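PDB 2QJ8: Mlr6093 protein from Mesorhizobium loti, which probably works as a zinc-dependent hydrolase of the aspartoacylase family, cleaving ester bonds or non-peptide carbon-nitrogen bonds in linear amides. Local coordinates for residues His141-Thr146 and Cys204-Gly209; Ser152-Pro157 and Val178-Glu183; Ser256-Lys261 and Leu326-Ala331; Asp276-Gly281 and Ser304-Phe309; Phe309-Ala314 and Glu322-Ala327. One frame throughout, in Å; residues are numbered along the deposited sequence. Where two conformers were deposited one is given.

Interaction 1 (His141-Thr146 and Cys204-Gly209); sequences HSFGPT and CTEFGG
H141 and F207 join strands 136-144 and 201-208 as parallel neighbours. The backbone bonds come first: H141 N donates to T205 O, F207 N to H141 O, and F143 N to F207 O at 2.6 Å. Further along, G209 N reaches G144 O in a longer bond of 3.3 Å. A water adds to this ladder, donating to F207 O while it accepts from G144 N and lies 2.5 Å from S142 OG.

The polar side-chain link is a His-carboxylate bond. H141 ND1 donates to E206 OE1 over 2.8 Å, almost straight at 172°. OE1 lies in the imidazole plane and is met on its syn side, somewhat out of the carboxylate plane; ring and carboxylate are turned 79° apart. A bend at chi2 (-62°) brings the E206 carboxylate back beside the ring.

Packing completes the contact. E206 OE1 also meets the edge of the F143 ring, 3.3 Å from CD1. F207 stacks on Y220, and F143 meets W147 edge-to-face.

Within this catalytic domain, a single carboxylate oxygen thus takes the nearly straight ND1-H bond that sets the turn of the H141 imidazole, and at the same time sits against the phenyl ring of F143.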
# COMPACT_ATOMS: atom_id res chain seq x y z
N HIS A 141 4.19 2.84 -14.43
CA HIS A 141 4.24 1.43 -13.98
C HIS A 141 4.18 1.19 -12.47
O HIS A 141 4.72 1.96 -11.66
CB HIS A 141 5.50 0.81 -14.57
CG HIS A 141 5.67 -0.65 -14.29
ND1 HIS A 141 6.55 -1.12 -13.34
CD2 HIS A 141 5.07 -1.74 -14.83
CE1 HIS A 141 6.48 -2.44 -13.30
NE2 HIS A 141 5.58 -2.84 -14.19
N SER A 142 3.48 0.13 -12.10
CA SER A 142 3.33 -0.23 -10.72
C SER A 142 4.49 -1.09 -10.33
O SER A 142 4.62 -2.19 -10.81
CB SER A 142 2.06 -1.04 -10.52
OG SER A 142 1.95 -1.41 -9.15
N PHE A 143 5.36 -0.57 -9.47
CA PHE A 143 6.49 -1.38 -9.01
C PHE A 143 5.94 -2.53 -8.12
O PHE A 143 6.37 -3.68 -8.25
CB PHE A 143 7.50 -0.51 -8.28
CG PHE A 143 8.81 -1.18 -8.06
CD1 PHE A 143 9.71 -1.30 -9.11
CD2 PHE A 143 9.14 -1.72 -6.82
CE1 PHE A 143 10.92 -1.91 -8.94
CE2 PHE A 143 10.35 -2.34 -6.64
CZ PHE A 143 11.24 -2.43 -7.71
N GLY A 144 4.97 -2.20 -7.26
CA GLY A 144 4.31 -3.16 -6.36
C GLY A 144 3.78 -2.34 -5.20
O GLY A 144 4.55 -1.54 -4.66
N PRO A 145 2.47 -2.49 -4.80
CA PRO A 145 1.97 -1.68 -3.63
C PRO A 145 2.52 -2.13 -2.27
O PRO A 145 2.30 -1.46 -1.27
CB PRO A 145 0.45 -1.90 -3.62
CG PRO A 145 0.17 -2.87 -4.60
CD PRO A 145 1.41 -3.38 -5.30
N THR A 146 3.16 -3.28 -2.24
CA THR A 146 3.85 -3.77 -1.06
C THR A 146 5.31 -3.29 -1.02
O THR A 146 6.07 -3.71 -0.14
CB THR A 146 3.84 -5.27 -1.06
OG1 THR A 146 4.51 -5.76 -2.22
CG2 THR A 146 2.41 -5.82 -0.97
N CYS A 204 9.69 3.50 -18.72
CA CYS A 204 8.90 3.01 -17.61
C CYS A 204 9.22 3.80 -16.34
O CYS A 204 10.33 3.68 -15.82
CB CYS A 204 9.25 1.53 -17.47
SG CYS A 204 8.18 0.62 -16.42
N THR A 205 8.26 4.60 -15.87
CA THR A 205 8.42 5.38 -14.65
C THR A 205 7.87 4.50 -13.53
O THR A 205 6.85 3.87 -13.71
CB THR A 205 7.69 6.70 -14.71
OG1 THR A 205 6.31 6.43 -14.89
CG2 THR A 205 8.18 7.54 -15.90
N GLU A 206 8.54 4.46 -12.39
CA GLU A 206 8.18 3.52 -11.32
C GLU A 206 7.44 4.14 -10.16
O GLU A 206 7.92 5.10 -9.55
CB GLU A 206 9.41 2.81 -10.79
CG GLU A 206 10.14 1.95 -11.81
CD GLU A 206 9.34 0.79 -12.39
OE1 GLU A 206 8.40 0.28 -11.75
OE2 GLU A 206 9.69 0.34 -13.50
N PHE A 207 6.29 3.53 -9.85
CA PHE A 207 5.38 3.92 -8.76
C PHE A 207 5.29 2.75 -7.77
O PHE A 207 4.94 1.63 -8.17
CB PHE A 207 3.97 4.24 -9.30
CG PHE A 207 3.90 5.47 -10.19
CD1 PHE A 207 4.22 5.40 -11.54
CD2 PHE A 207 3.49 6.70 -9.68
CE1 PHE A 207 4.15 6.52 -12.35
CE2 PHE A 207 3.40 7.83 -10.51
CZ PHE A 207 3.76 7.73 -11.84
N GLY A 208 5.67 3.01 -6.52
CA GLY A 208 5.60 2.02 -5.42
C GLY A 208 4.39 2.38 -4.57
O GLY A 208 3.80 3.44 -4.75
N GLY A 209 4.02 1.50 -3.64
CA GLY A 209 2.89 1.74 -2.74
C GLY A 209 3.14 2.60 -1.52
O GLY A 209 2.21 2.82 -0.76
O HOH W 1 2.72 -0.17 -7.06

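Interaction 2 (Ser152-Pro157 and Val178-Glu183); sequences SIISHP and VTLLWE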
# COMPACT_ATOMS: atom_id res chain seq x y z
N SER A 152 11.47 7.20 -10.12
CA SER A 152 12.55 6.83 -11.02
C SER A 152 12.11 6.28 -12.36
O SER A 152 10.94 6.17 -12.63
CB SER A 152 13.34 5.69 -10.31
OG SER A 152 12.51 4.59 -9.98
N ILE A 153 13.11 6.03 -13.20
CA ILE A 153 12.98 5.29 -14.42
C ILE A 153 13.98 4.15 -14.29
O ILE A 153 15.11 4.41 -13.90
CB ILE A 153 13.31 6.14 -15.66
CG1 ILE A 153 12.15 7.11 -15.94
CG2 ILE A 153 13.54 5.27 -16.85
CD1 ILE A 153 12.49 8.21 -16.86
N ILE A 154 13.54 2.92 -14.58
CA ILE A 154 14.42 1.75 -14.60
C ILE A 154 14.67 1.44 -16.07
O ILE A 154 13.72 1.24 -16.82
CB ILE A 154 13.81 0.48 -13.94
CG1 ILE A 154 13.49 0.73 -12.47
CG2 ILE A 154 14.76 -0.76 -14.09
CD1 ILE A 154 12.84 -0.46 -11.79
N SER A 155 15.95 1.46 -16.45
CA SER A 155 16.45 1.23 -17.78
C SER A 155 17.07 -0.15 -17.82
O SER A 155 18.00 -0.43 -17.07
CB SER A 155 17.58 2.24 -18.12
OG SER A 155 17.12 3.59 -18.18
N HIS A 156 16.55 -1.02 -18.68
CA HIS A 156 17.08 -2.36 -18.84
C HIS A 156 18.16 -2.36 -19.96
O HIS A 156 17.88 -1.91 -21.08
CB HIS A 156 15.92 -3.31 -19.19
CG HIS A 156 16.31 -4.75 -19.17
ND1 HIS A 156 17.21 -5.30 -20.07
CD2 HIS A 156 15.93 -5.77 -18.36
CE1 HIS A 156 17.36 -6.58 -19.81
NE2 HIS A 156 16.59 -6.89 -18.79
N PRO A 157 19.41 -2.78 -19.65
CA PRO A 157 20.45 -2.87 -20.67
C PRO A 157 20.10 -3.76 -21.87
O PRO A 157 19.51 -4.83 -21.70
CB PRO A 157 21.63 -3.47 -19.91
CG PRO A 157 21.43 -3.04 -18.55
CD PRO A 157 19.98 -3.08 -18.32
N VAL A 178 16.16 9.16 -9.31
CA VAL A 178 17.01 8.05 -9.75
C VAL A 178 16.72 7.55 -11.15
O VAL A 178 15.56 7.38 -11.52
CB VAL A 178 16.79 6.82 -8.82
CG1 VAL A 178 17.59 5.59 -9.31
CG2 VAL A 178 17.11 7.17 -7.35
N THR A 179 17.76 7.33 -11.95
CA THR A 179 17.60 6.55 -13.18
C THR A 179 18.34 5.26 -12.84
O THR A 179 19.51 5.32 -12.52
CB THR A 179 18.15 7.23 -14.47
OG1 THR A 179 17.47 8.47 -14.68
CG2 THR A 179 17.92 6.31 -15.70
N LEU A 180 17.67 4.11 -12.88
CA LEU A 180 18.32 2.87 -12.47
C LEU A 180 18.63 1.94 -13.62
O LEU A 180 17.70 1.51 -14.30
CB LEU A 180 17.45 2.12 -11.46
CG LEU A 180 18.01 0.84 -10.81
CD1 LEU A 180 19.27 1.06 -9.95
CD2 LEU A 180 16.92 0.17 -10.00
N LEU A 181 19.91 1.60 -13.79
CA LEU A 181 20.31 0.61 -14.79
C LEU A 181 20.14 -0.75 -14.10
O LEU A 181 20.71 -1.01 -13.05
CB LEU A 181 21.74 0.81 -15.28
CG LEU A 181 22.16 2.17 -15.85
CD1 LEU A 181 23.46 1.98 -16.62
CD2 LEU A 181 21.11 2.76 -16.77
N TRP A 182 19.33 -1.62 -14.69
CA TRP A 182 19.05 -2.91 -14.09
C TRP A 182 18.62 -3.95 -15.12
O TRP A 182 17.57 -3.83 -15.73
CB TRP A 182 17.96 -2.74 -13.02
CG TRP A 182 17.59 -3.99 -12.24
CD1 TRP A 182 18.33 -5.14 -12.13
CD2 TRP A 182 16.46 -4.16 -11.37
NE1 TRP A 182 17.69 -6.04 -11.31
CE2 TRP A 182 16.55 -5.46 -10.82
CE3 TRP A 182 15.38 -3.35 -11.02
CZ2 TRP A 182 15.58 -5.98 -9.95
CZ3 TRP A 182 14.42 -3.87 -10.15
CH2 TRP A 182 14.53 -5.17 -9.63
N GLU A 183 19.42 -5.01 -15.24
CA GLU A 183 19.19 -6.10 -16.17
C GLU A 183 18.36 -7.16 -15.46
O GLU A 183 18.83 -8.23 -15.12
CB GLU A 183 20.54 -6.61 -16.67
CG GLU A 183 20.45 -7.59 -17.81
CD GLU A 183 21.82 -7.92 -18.46
OE1 GLU A 183 22.82 -7.17 -18.30
OE2 GLU A 183 21.86 -8.94 -19.15
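I153 and S155 alternate with V178, L180 and W182 in the backbone bonds of a parallel pair, here the two strands of a beta-alpha-beta unit whose connection carries helix 161-172. I153 N donates to V178 O over a rather long 3.3 Å. Next, L180 N reaches I153 O and S155 N reaches L180 O, both at 2.8 Å, before W182 N closes the ladder on S155 O. Outward, strand 178-182 passes its other backbone groups to strand 250-261 through T179 and L181, while S152 bonds to E206 of strand 201-208.

Several polar side-chain ends find their partner beyond the pair. S152 OG bonds to A150 O, and the buried W182 NE1 bonds to Q259 OE1. H156 uses both ring nitrogens: ND1 donates to P157 O (2.9 Å) in a bent bond from above the carbonyl plane, and NE2 pairs with N185 N.

With CG anti to N (chi1 -171°), the H156 ring lies under E183, whose CA sits over one face in a CH-pi contact 4.0 Å from the centroid. I154 runs alongside W182, with CG2 3.9 Å from W182 CB and CD1 at the edge of the indole.

Since H156 ND1 donates while NE2 faces a backbone N-H, the chemistry is consistent with a neutral imidazole protonated at ND1, held in one orientation beside E183.

Interaction 3 (Ser256-Lys261 and Leu326-Ala331); sequences SSDQLK and LARPLA
A turn at chi3 (-136°) swings the guanidinium of R328 back toward D258, whose carboxylate is brought to meet it by a chi1 of -63°. The two belong to an antiparallel strand pair, 250-261 with 322-329, at a place where the first strand is interrupted by the short 3-10 segment 256-258.

The result is a salt bridge. R328 NE donates to D258 OD1 over 3.1 Å, using the syn lone pair of the oxygen, and OD1 lies in the guanidinium plane. NH2 of R328 adds a weak second bond to the same oxygen, so one edge of the guanidinium is turned to OD1 while the carboxylate plane stands 89° from it. The other oxygen, OD2, is taken by T255 N, which ties the carboxylate to its own strand and leaves OD1 to the arginine. S304 packs against both members of the ion pair.

Beside the bridge, the nearly straight backbone bond from L326 N to D258 O (2.9 Å) keeps the strands joined across the irregular segment. L326 O is occupied by T254 OG1. The L326 side chain meets L260 on a buried apolar patch that also includes A302.

The closest touch of these two leucines is between their methyl groups, L260 CD1 and L326 CD2, at 3.6 Å.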
# COMPACT_ATOMS: atom_id res chain seq x y z
N SER A 256 22.95 -8.51 -9.23
CA SER A 256 22.38 -9.60 -8.38
C SER A 256 22.71 -9.55 -6.90
O SER A 256 21.83 -9.78 -6.08
CB SER A 256 22.67 -10.98 -8.96
OG SER A 256 21.76 -11.22 -10.01
N SER A 257 23.93 -9.16 -6.54
CA SER A 257 24.30 -9.03 -5.11
C SER A 257 23.54 -7.89 -4.34
O SER A 257 23.55 -7.87 -3.10
CB SER A 257 25.81 -8.87 -4.96
OG SER A 257 26.25 -7.70 -5.60
N ASP A 258 22.91 -6.98 -5.09
CA ASP A 258 22.15 -5.87 -4.56
C ASP A 258 20.67 -6.20 -4.35
O ASP A 258 19.94 -5.38 -3.79
CB ASP A 258 22.20 -4.69 -5.52
CG ASP A 258 23.58 -4.13 -5.73
OD1 ASP A 258 24.26 -3.87 -4.74
OD2 ASP A 258 23.94 -3.87 -6.90
N GLN A 259 20.22 -7.36 -4.84
CA GLN A 259 18.84 -7.80 -4.72
C GLN A 259 18.77 -8.72 -3.52
O GLN A 259 19.10 -9.89 -3.62
CB GLN A 259 18.39 -8.52 -5.99
CG GLN A 259 18.39 -7.62 -7.23
CD GLN A 259 18.29 -8.41 -8.51
OE1 GLN A 259 19.04 -8.18 -9.44
NE2 GLN A 259 17.41 -9.40 -8.52
N LEU A 260 18.35 -8.18 -2.38
CA LEU A 260 18.32 -8.95 -1.15
C LEU A 260 17.01 -9.77 -1.05
O LEU A 260 15.92 -9.26 -1.32
CB LEU A 260 18.55 -8.02 0.05
CG LEU A 260 19.81 -7.14 0.00
CD1 LEU A 260 19.83 -6.27 1.23
CD2 LEU A 260 21.09 -7.97 -0.06
N LYS A 261 17.15 -11.03 -0.67
CA LYS A 261 16.05 -11.99 -0.57
C LYS A 261 15.96 -12.55 0.86
O LYS A 261 16.94 -12.56 1.58
CB LYS A 261 16.26 -13.14 -1.56
CG LYS A 261 16.24 -12.73 -3.05
CD LYS A 261 16.77 -13.84 -3.96
N LEU A 326 18.94 -2.69 -3.68
CA LEU A 326 19.98 -1.73 -3.40
C LEU A 326 20.60 -1.38 -4.76
O LEU A 326 20.44 -2.13 -5.72
CB LEU A 326 21.01 -2.32 -2.42
CG LEU A 326 20.70 -2.30 -0.91
CD1 LEU A 326 19.24 -2.39 -0.54
CD2 LEU A 326 21.53 -3.35 -0.15
N ALA A 327 21.20 -0.21 -4.85
CA ALA A 327 21.83 0.25 -6.08
C ALA A 327 23.10 1.01 -5.75
O ALA A 327 23.24 1.58 -4.66
CB ALA A 327 20.86 1.12 -6.87
N ARG A 328 24.00 1.03 -6.71
CA ARG A 328 25.27 1.72 -6.57
C ARG A 328 25.47 2.68 -7.69
O ARG A 328 25.02 2.40 -8.79
CB ARG A 328 26.38 0.71 -6.61
CG ARG A 328 26.27 -0.34 -5.55
CD ARG A 328 27.44 -1.26 -5.66
NE ARG A 328 27.02 -2.64 -5.54
CZ ARG A 328 27.82 -3.70 -5.72
NH1 ARG A 328 29.12 -3.55 -6.01
NH2 ARG A 328 27.31 -4.92 -5.57
N PRO A 329 26.21 3.78 -7.45
CA PRO A 329 26.41 4.73 -8.54
C PRO A 329 27.23 4.14 -9.70
O PRO A 329 28.14 3.35 -9.47
CB PRO A 329 27.18 5.86 -7.87
CG PRO A 329 27.84 5.23 -6.73
CD PRO A 329 26.93 4.18 -6.24
N LEU A 330 26.84 4.49 -10.92
CA LEU A 330 27.49 4.02 -12.13
C LEU A 330 28.92 4.59 -12.15
O LEU A 330 29.15 5.70 -11.66
CB LEU A 330 26.64 4.46 -13.34
CG LEU A 330 26.91 3.98 -14.77
CD1 LEU A 330 26.75 2.49 -14.87
CD2 LEU A 330 25.96 4.68 -15.74
N ALA A 331 29.87 3.81 -12.70
CA ALA A 331 31.26 4.24 -12.83
C ALA A 331 31.29 5.55 -13.63
O ALA A 331 30.62 5.68 -14.66
CB ALA A 331 32.10 3.18 -13.52

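Interaction 4 (Asp276-Gly281 and Ser304-Phe309); sequences DEVEQG and SKSTVF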
# COMPACT_ATOMS: atom_id res chain seq x y z
N ASP A 276 18.14 5.85 1.59
CA ASP A 276 19.16 5.71 2.60
C ASP A 276 20.40 5.13 1.96
O ASP A 276 20.31 4.25 1.10
CB ASP A 276 18.77 4.74 3.73
CG ASP A 276 17.75 5.31 4.70
OD1 ASP A 276 17.35 6.50 4.63
OD2 ASP A 276 17.34 4.51 5.56
N GLU A 277 21.56 5.62 2.41
CA GLU A 277 22.86 5.14 1.98
C GLU A 277 23.30 4.19 3.08
O GLU A 277 23.47 4.62 4.24
CB GLU A 277 23.81 6.33 1.83
CG GLU A 277 23.37 7.30 0.72
CD GLU A 277 24.32 8.47 0.51
OE1 GLU A 277 25.03 8.86 1.47
OE2 GLU A 277 24.33 9.02 -0.63
N VAL A 278 23.43 2.90 2.76
CA VAL A 278 23.81 1.87 3.73
C VAL A 278 25.25 1.38 3.49
O VAL A 278 25.74 1.43 2.36
CB VAL A 278 22.81 0.70 3.73
CG1 VAL A 278 21.37 1.23 3.99
CG2 VAL A 278 22.88 -0.09 2.45
N GLU A 279 25.93 0.99 4.56
CA GLU A 279 27.30 0.47 4.48
C GLU A 279 27.23 -1.04 4.27
O GLU A 279 26.21 -1.66 4.55
CB GLU A 279 28.09 0.76 5.78
CG GLU A 279 28.24 2.25 6.13
CD GLU A 279 29.03 3.06 5.10
OE1 GLU A 279 29.82 2.48 4.32
OE2 GLU A 279 28.86 4.30 5.06
N GLN A 280 28.33 -1.60 3.80
CA GLN A 280 28.45 -3.03 3.59
C GLN A 280 28.23 -3.72 4.94
O GLN A 280 28.86 -3.35 5.93
CB GLN A 280 29.86 -3.33 3.08
CG GLN A 280 30.14 -4.80 2.78
CD GLN A 280 31.60 -5.05 2.40
OE1 GLN A 280 32.44 -4.15 2.50
NE2 GLN A 280 31.91 -6.28 1.99
N GLY A 281 27.33 -4.69 4.98
CA GLY A 281 26.98 -5.38 6.21
C GLY A 281 25.85 -4.79 7.04
O GLY A 281 25.45 -5.41 8.00
N SER A 304 27.14 -4.71 0.05
CA SER A 304 28.07 -3.65 -0.31
C SER A 304 27.49 -2.31 0.06
O SER A 304 26.29 -2.19 0.35
CB SER A 304 28.38 -3.65 -1.83
OG SER A 304 27.34 -3.03 -2.55
N LYS A 305 28.35 -1.29 0.04
CA LYS A 305 27.92 0.07 0.31
C LYS A 305 27.04 0.41 -0.87
O LYS A 305 27.43 0.22 -2.01
CB LYS A 305 29.12 1.02 0.40
CG LYS A 305 28.72 2.44 0.73
CD LYS A 305 29.90 3.35 0.84
CE LYS A 305 29.43 4.76 1.13
NZ LYS A 305 28.72 4.88 2.43
N SER A 306 25.82 0.86 -0.59
CA SER A 306 24.84 1.12 -1.62
C SER A 306 23.72 2.01 -1.11
O SER A 306 23.70 2.38 0.07
CB SER A 306 24.28 -0.23 -2.10
OG SER A 306 24.04 -1.09 -0.99
N THR A 307 22.82 2.40 -2.04
CA THR A 307 21.64 3.21 -1.73
C THR A 307 20.42 2.33 -1.80
O THR A 307 20.36 1.42 -2.61
CB THR A 307 21.49 4.40 -2.72
OG1 THR A 307 22.65 5.23 -2.61
CG2 THR A 307 20.28 5.25 -2.41
N VAL A 308 19.46 2.57 -0.92
CA VAL A 308 18.19 1.83 -0.96
C VAL A 308 17.33 2.40 -2.07
O VAL A 308 16.88 3.53 -2.00
CB VAL A 308 17.40 1.86 0.35
CG1 VAL A 308 16.08 1.08 0.18
CG2 VAL A 308 18.25 1.29 1.51
N PHE A 309 17.11 1.60 -3.11
CA PHE A 309 16.28 2.00 -4.22
C PHE A 309 14.86 1.59 -3.93
O PHE A 309 13.96 2.37 -4.13
CB PHE A 309 16.76 1.39 -5.54
CG PHE A 309 15.75 1.51 -6.66
CD1 PHE A 309 15.60 2.71 -7.32
CD2 PHE A 309 14.91 0.44 -7.00
CE1 PHE A 309 14.67 2.84 -8.33
CE2 PHE A 309 13.95 0.59 -8.00
CZ PHE A 309 13.85 1.79 -8.67
O HOH W 2 22.57 7.69 -3.06
O HOH W 3 26.26 4.30 1.07
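V278 and S306 form the hydrogen-bonded pair at the centre of a short antiparallel ladder. V278 N donates to S306 O at 2.8 Å, and S306 N returns a bond to V278 O at 3.0 Å. One step on, V308 N binds D276 O, while E277 and T307 between them make the non-hydrogen-bonded pair. CA-H...O contacts, such as K305 CA to V278 O, accompany these bonds.

Opposite charges meet at the outer side. K305 lies alongside E279, extended until its last torsion turns (chi4 63°) and brings NZ 2.7 Å from E279 OE2. This salt bridge comes from above the carboxylate plane, 41° out of it, and not in the plane of the group. A water then links NZ to the backbone, accepting from K305 and donating to V278 O.

Two further polar ends are settled locally: S306 OG donates to S304 O over 2.8 Å, and D276 OD2 is held by S273 N.

The apolar contacts lie on the face of V278. V278 CG1 meets V308 CG2 at 4.0 Å, and V278 CG2 rests against S306. A302 and C272 extend this packing beyond the two segments.

The whole is an antiparallel beta ladder in which the two-residue strand 277-278 is laid against the start of strand 306-312, with E277 and T307 on one face and V278 and S306 on the other.

Interaction 5 (Phe309-Ala314 and Glu322-Ala327); sequences FAIRSA and EVAILA
Opposite I325 the strand 306-312 carries one residue more, F309 and A310 together, which makes a classic beta bulge in its antiparallel pairing with strand 322-329. The extra residue brings two N-H groups to one acceptor: F309 N and A310 N both donate to I325 O, at 2.9 and 3.0 Å. The return bond, I325 N to A310 O, is short and straight (2.7 Å, 174°), and R312 N to V323 O continues the ladder.

The bulge shapes how the side chains fit. I325 lies against the small A310, the two CB atoms 4.1 Å apart, and in the modelled conformer its CG2 lies obliquely against the F309 ring, 4.0 Å from CD2. F309 and I325 point the same way. F309 CB also reaches the methyl of A327, and the ring extends to V178 and L180 of strand 178-182.

On the other face, I311 sets CG1 over the small A324, 4.1 Å from its CB. At the far end R312, in the conformer modelled, is extended as far as NE and crosses V323 at about a right angle, with V323 CG1 near the guanidinium edge. F268 packs against I311, R312 and V323.

The charge of R312 is answered by E321 in a salt bridge and E322 OE2 is hydrogen-bonded to Q259 NE2, so polar ends are paired at the margin while the interior of the contact is built from apolar side chains and one shared backbone acceptor, I325 O.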
# COMPACT_ATOMS: atom_id res chain seq x y z
N PHE A 309 17.11 1.60 -3.11
CA PHE A 309 16.28 2.00 -4.22
C PHE A 309 14.86 1.59 -3.93
O PHE A 309 13.96 2.37 -4.13
CB PHE A 309 16.76 1.39 -5.54
CG PHE A 309 15.75 1.51 -6.66
CD1 PHE A 309 15.60 2.71 -7.32
CD2 PHE A 309 14.91 0.44 -7.00
CE1 PHE A 309 14.67 2.84 -8.33
CE2 PHE A 309 13.95 0.59 -8.00
CZ PHE A 309 13.85 1.79 -8.67
N ALA A 310 14.66 0.35 -3.46
CA ALA A 310 13.34 -0.15 -3.14
C ALA A 310 13.42 -1.09 -1.95
O ALA A 310 14.43 -1.78 -1.77
CB ALA A 310 12.73 -0.87 -4.37
N ILE A 311 12.37 -1.11 -1.15
CA ILE A 311 12.30 -1.98 0.04
C ILE A 311 10.84 -2.31 0.33
O ILE A 311 9.97 -1.46 0.16
CB ILE A 311 13.02 -1.35 1.26
CG1 ILE A 311 13.18 -2.42 2.37
CG2 ILE A 311 12.32 -0.05 1.72
CD1 ILE A 311 14.06 -2.05 3.48
N ARG A 312 10.57 -3.58 0.69
CA ARG A 312 9.22 -4.04 1.02
C ARG A 312 8.70 -3.43 2.29
O ARG A 312 9.49 -3.09 3.18
CB ARG A 312 9.15 -5.55 1.25
CG ARG A 312 9.15 -6.40 0.04
CD ARG A 312 8.67 -7.83 0.41
NE ARG A 312 8.89 -8.80 -0.67
CZ ARG A 312 8.22 -8.86 -1.82
NH1 ARG A 312 7.25 -8.00 -2.13
NH2 ARG A 312 8.56 -9.79 -2.71
N SER A 313 7.38 -3.33 2.38
CA SER A 313 6.69 -2.89 3.58
C SER A 313 6.65 -4.11 4.48
O SER A 313 6.90 -5.23 4.01
CB SER A 313 5.25 -2.50 3.25
OG SER A 313 5.25 -1.48 2.26
N ALA A 314 6.37 -3.91 5.75
CA ALA A 314 6.24 -5.03 6.69
C ALA A 314 5.13 -5.96 6.19
O ALA A 314 3.97 -5.54 6.00
CB ALA A 314 5.96 -4.54 8.08
N GLU A 322 12.33 -11.49 -2.89
CA GLU A 322 13.10 -10.26 -2.90
C GLU A 322 12.47 -9.30 -1.91
O GLU A 322 11.26 -9.09 -1.92
CB GLU A 322 13.18 -9.63 -4.31
CG GLU A 322 13.98 -10.45 -5.36
CD GLU A 322 14.19 -9.70 -6.72
OE1 GLU A 322 13.42 -8.75 -7.06
OE2 GLU A 322 15.14 -10.08 -7.45
N VAL A 323 13.28 -8.76 -1.02
CA VAL A 323 12.79 -7.85 0.02
C VAL A 323 13.35 -6.46 -0.07
O VAL A 323 12.80 -5.57 0.51
CB VAL A 323 12.96 -8.44 1.43
CG1 VAL A 323 12.11 -9.70 1.56
CG2 VAL A 323 14.45 -8.70 1.75
N ALA A 324 14.49 -6.28 -0.73
CA ALA A 324 15.09 -4.97 -0.91
C ALA A 324 15.91 -4.94 -2.20
O ALA A 324 16.47 -5.96 -2.61
CB ALA A 324 15.97 -4.61 0.34
N ILE A 325 15.92 -3.77 -2.85
CA ILE A 325 16.73 -3.55 -4.04
C ILE A 325 17.65 -2.38 -3.74
O ILE A 325 17.20 -1.26 -3.52
CB ILE A 325 15.92 -3.26 -5.29
CG1 ILE A 325 14.98 -4.44 -5.57
CG2 ILE A 325 16.85 -3.04 -6.49
CD1 ILE A 325 14.05 -4.17 -6.65
N LEU A 326 18.94 -2.69 -3.68
CA LEU A 326 19.98 -1.73 -3.40
C LEU A 326 20.60 -1.38 -4.76
O LEU A 326 20.44 -2.13 -5.72
CB LEU A 326 21.01 -2.32 -2.42
CG LEU A 326 20.70 -2.30 -0.91
CD1 LEU A 326 19.24 -2.39 -0.54
CD2 LEU A 326 21.53 -3.35 -0.15
N ALA A 327 21.20 -0.21 -4.85
CA ALA A 327 21.83 0.25 -6.08
C ALA A 327 23.10 1.01 -5.75
O ALA A 327 23.24 1.58 -4.66
CB ALA A 327 20.86 1.12 -6.87

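Overall arrangement
Interactions 1 and 2 lie in the catalytic domain, with interaction 2 nested along the chain inside the loop that interaction 1 closes; their centres are 13 Å apart and strands 201-208 and 152-155 are neighbours. Interactions 3, 4 and 5 follow in the C-terminal beta region, with interaction 4 nested in the loop of interaction 3 and their centres 8 Å apart. Interactions 3 and 5 share strand 322-329, and interactions 4 and 5 share strand 306-312. Strands 178-182 and 250-261 join the two groups edge to edge. F143, F309, I325 and W182 meet between them, so the C-terminal strands are packed directly against the catalytic domain's strands.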